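Local coordinates for uncharacterized protein SP1917 (Streptococcus pneumoniae, PDB 3C9P) that is of unknown function but belongs to DUF2200, a family of uncharacterized proteins conserved in bacteria, at residues M4-Y9 / I88-M93. Numbering follows the deposited sequence.
Sequences MSQKLY and IDDPLM
The N-cap of helix 91-107 is the site of this contact: the capping residue Asp-90 also receives Tyr-9 and Gln-6 from the N-terminal segment, a worked example of one carboxylate serving both a helix end and a tertiary contact. Asp-90 OD1 accepts the capping bond from Leu-92 N at 3.1 Å. Asp-90 OD2 faces the other segment, taking Gln-6 NE2 at 2.8 Å. The hydroxyl of Tyr-9 is modelled with OH only 2.4 Å from Asp-90 OD2, an unusually short separation whose exact length is doubtful. Asp-90 OD2 lies at the edge of the Tyr-9 ring, in its plane, with the carboxylate turned 89° to the ring. The amide of Gln-6 arrives instead from above the carboxylate plane, with an N-H...O angle of 149°. With CG anti to the carbonyl carbon (chi1 -61°) and the rest extended, Gln-6 spans the distance to Asp-90. The carboxylate is thus held by the capping bond and by Gln-6 NE2, with the Tyr-9 hydroxyl close by OD2.

The Tyr-9 ring is clamped between Gln-6 CA over one face and Leu-92 CD2 over the other, the latter a CH-pi contact 3.5 Å from the centroid and nearly on the ring normal. Selenomethionine Met-93, bent at chi2 and chi3, folds its CE to 3.1 Å from Ser-5 O, with SE against Leu-8 CD2 (4.1 Å).

Tyr-9 and Leu-8 also reach Ile-96 farther along helix 91-107, and on helix 59-64 they touch Arg-64 and Tyr-59 respectively, so the segment leading into helix 13-26 packs against both helices. Leu-92 separately touches Phe-63 and Arg-64.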
HETATM    1  N   MSE A   4      13.474   5.329  -1.590  1.00 27.83           N
HETATM    2  CA  MSE A   4      13.887   4.745  -0.310  1.00 27.18           C
HETATM    3  C   MSE A   4      13.957   5.735   0.842  1.00 24.22           C
HETATM    4  O   MSE A   4      14.082   5.322   1.996  1.00 23.37           O
HETATM    5  CB  MSE A   4      15.284   4.160  -0.474  1.00 28.41           C
HETATM    6  CG  MSE A   4      15.433   3.375  -1.745  1.00 36.30           C
HETATM    7 SE   MSE A   4      14.525   1.693  -1.416  1.00 56.80          SE
HETATM    8  CE  MSE A   4      16.184   0.817  -0.787  1.00 48.24           C
ATOM      9  N   SER A   5      13.937   7.026   0.515  1.00 21.07           N
ATOM     10  CA  SER A   5      14.145   8.067   1.505  1.00 17.94           C
ATOM     11  C   SER A   5      12.854   8.828   1.781  1.00 17.09           C
ATOM     12  O   SER A   5      11.807   8.560   1.167  1.00 16.30           O
ATOM     13  CB  SER A   5      15.292   9.013   1.068  1.00 17.38           C
ATOM     14  OG  SER A   5      14.846  10.000   0.144  1.00 13.63           O
ATOM     15  N   GLN A   6      12.948   9.792   2.697  1.00 15.93           N
ATOM     16  CA  GLN A   6      11.823  10.641   3.085  1.00 15.32           C
ATOM     17  C   GLN A   6      11.406  11.614   1.972  1.00 14.42           C
ATOM     18  O   GLN A   6      10.339  12.213   2.050  1.00 14.46           O
ATOM     19  CB  GLN A   6      12.155  11.389   4.379  1.00 14.80           C
ATOM     20  CG  GLN A   6      12.425  10.411   5.550  1.00 15.19           C
ATOM     21  CD  GLN A   6      12.426  11.073   6.926  1.00 16.84           C
ATOM     22  OE1 GLN A   6      12.674  12.258   7.053  1.00 20.55           O
ATOM     23  NE2 GLN A   6      12.156  10.285   7.963  1.00 18.89           N
ATOM     24  N   LYS A   7      12.237  11.756   0.941  1.00 13.29           N
ATOM     25  CA  LYS A   7      11.828  12.461  -0.284  1.00 12.42           C
ATOM     26  C   LYS A   7      10.505  11.894  -0.830  1.00 11.99           C
ATOM     27  O   LYS A   7       9.681  12.637  -1.362  1.00 11.52           O
ATOM     28  CB  LYS A   7      12.941  12.427  -1.363  1.00 12.65           C
ATOM     29  CG  LYS A   7      14.164  13.275  -0.944  1.00 12.67           C
ATOM     30  CD  LYS A   7      15.350  13.280  -1.916  1.00 13.08           C
ATOM     31  CE  LYS A   7      16.554  13.956  -1.203  1.00 12.60           C
ATOM     32  NZ  LYS A   7      17.866  13.909  -1.943  1.00 14.48           N
ATOM     33  N   LEU A   8      10.295  10.593  -0.667  1.00 11.16           N
ATOM     34  CA  LEU A   8       9.020   9.971  -1.050  1.00 12.38           C
ATOM     35  C   LEU A   8       7.784  10.634  -0.408  1.00 12.77           C
ATOM     36  O   LEU A   8       6.732  10.758  -1.041  1.00 13.37           O
ATOM     37  CB  LEU A   8       9.036   8.482  -0.683  1.00 12.24           C
ATOM     38  CG  LEU A   8       7.814   7.648  -1.040  1.00 13.87           C
ATOM     39  CD1 LEU A   8       7.503   7.651  -2.563  1.00 13.95           C
ATOM     40  CD2 LEU A   8       8.053   6.233  -0.557  1.00 17.87           C
ATOM     41  N   TYR A   9       7.905  11.027   0.850  1.00 12.74           N
ATOM     42  CA  TYR A   9       6.755  11.550   1.587  1.00 13.03           C
ATOM     43  C   TYR A   9       6.164  12.791   0.923  1.00 13.09           C
ATOM     44  O   TYR A   9       4.986  13.072   1.094  1.00 14.09           O
ATOM     45  CB  TYR A   9       7.147  11.903   3.012  1.00 13.10           C
ATOM     46  CG  TYR A   9       7.714  10.779   3.851  1.00 12.11           C
ATOM     47  CD1 TYR A   9       7.608   9.428   3.453  1.00 12.39           C
ATOM     48  CD2 TYR A   9       8.334  11.065   5.074  1.00 13.19           C
ATOM     49  CE1 TYR A   9       8.123   8.420   4.222  1.00 10.14           C
ATOM     50  CE2 TYR A   9       8.846  10.050   5.870  1.00 13.11           C
ATOM     51  CZ  TYR A   9       8.744   8.732   5.422  1.00 13.96           C
ATOM     52  OH  TYR A   9       9.242   7.731   6.208  1.00 13.10           O
ATOM     53  N   ILE A  88      12.004  -1.736   9.789  1.00 14.85           N
ATOM     54  CA  ILE A  88      12.009  -0.320   9.394  1.00 15.48           C
ATOM     55  C   ILE A  88      11.682   0.576  10.594  1.00 16.29           C
ATOM     56  O   ILE A  88      10.591   0.493  11.164  1.00 15.88           O
ATOM     57  CB  ILE A  88      11.044  -0.020   8.206  1.00 14.96           C
ATOM     58  CG1 ILE A  88      11.451  -0.826   6.959  1.00 14.81           C
ATOM     59  CG2 ILE A  88      11.017   1.506   7.898  1.00 14.89           C
ATOM     60  CD1 ILE A  88      10.408  -0.784   5.838  1.00 15.19           C
ATOM     61  N   ASP A  89      12.615   1.455  10.937  1.00 17.79           N
ATOM     62  CA  ASP A  89      12.477   2.300  12.126  1.00 19.58           C
ATOM     63  C   ASP A  89      11.449   3.415  11.991  1.00 19.67           C
ATOM     64  O   ASP A  89      10.673   3.676  12.921  1.00 19.77           O
ATOM     65  CB  ASP A  89      13.826   2.900  12.492  1.00 20.94           C
ATOM     66  CG  ASP A  89      14.651   1.991  13.372  1.00 25.13           C
ATOM     67  OD1 ASP A  89      14.088   1.032  13.983  1.00 30.20           O
ATOM     68  OD2 ASP A  89      15.881   2.240  13.454  1.00 30.52           O
ATOM     69  N   ASP A  90      11.461   4.062  10.828  1.00 18.43           N
ATOM     70  CA  ASP A  90      10.547   5.141  10.511  1.00 18.52           C
ATOM     71  C   ASP A  90       9.146   4.542  10.328  1.00 18.05           C
ATOM     72  O   ASP A  90       8.930   3.755   9.388  1.00 17.13           O
ATOM     73  CB  ASP A  90      11.029   5.787   9.214  1.00 17.97           C
ATOM     74  CG  ASP A  90      10.243   7.024   8.839  1.00 19.01           C
ATOM     75  OD1 ASP A  90       9.090   7.177   9.299  1.00 16.02           O
ATOM     76  OD2 ASP A  90      10.795   7.834   8.053  1.00 17.53           O
ATOM     77  N   PRO A  91       8.197   4.901  11.221  1.00 17.61           N
ATOM     78  CA  PRO A  91       6.873   4.299  11.208  1.00 17.04           C
ATOM     79  C   PRO A  91       6.067   4.618   9.965  1.00 16.50           C
ATOM     80  O   PRO A  91       5.229   3.809   9.548  1.00 16.06           O
ATOM     81  CB  PRO A  91       6.179   4.897  12.455  1.00 17.86           C
ATOM     82  CG  PRO A  91       6.984   6.082  12.822  1.00 18.26           C
ATOM     83  CD  PRO A  91       8.369   5.855  12.330  1.00 18.00           C
ATOM     84  N   LEU A  92       6.300   5.792   9.385  1.00 15.02           N
ATOM     85  CA  LEU A  92       5.580   6.162   8.170  1.00 14.15           C
ATOM     86  C   LEU A  92       6.088   5.325   7.004  1.00 13.52           C
ATOM     87  O   LEU A  92       5.287   4.759   6.268  1.00 13.37           O
ATOM     88  CB  LEU A  92       5.704   7.656   7.863  1.00 13.89           C
ATOM     89  CG  LEU A  92       4.971   8.161   6.605  1.00 15.23           C
ATOM     90  CD1 LEU A  92       3.469   7.882   6.681  1.00 16.02           C
ATOM     91  CD2 LEU A  92       5.209   9.674   6.446  1.00 12.90           C
HETATM   92  N   MSE A  93       7.409   5.251   6.834  1.00 13.14           N
HETATM   93  CA  MSE A  93       7.982   4.401   5.795  1.00 12.79           C
HETATM   94  C   MSE A  93       7.529   2.929   5.988  1.00 12.90           C
HETATM   95  O   MSE A  93       7.345   2.192   5.021  1.00 11.01           O
HETATM   96  CB  MSE A  93       9.504   4.491   5.796  1.00 13.24           C
HETATM   97  CG  MSE A  93      10.202   3.796   4.594  1.00 15.07           C
HETATM   98 SE   MSE A  93       9.589   4.533   2.857  1.00 29.48          SE
HETATM   99  CE  MSE A  93      10.737   6.108   2.803  1.00 23.60           C
TER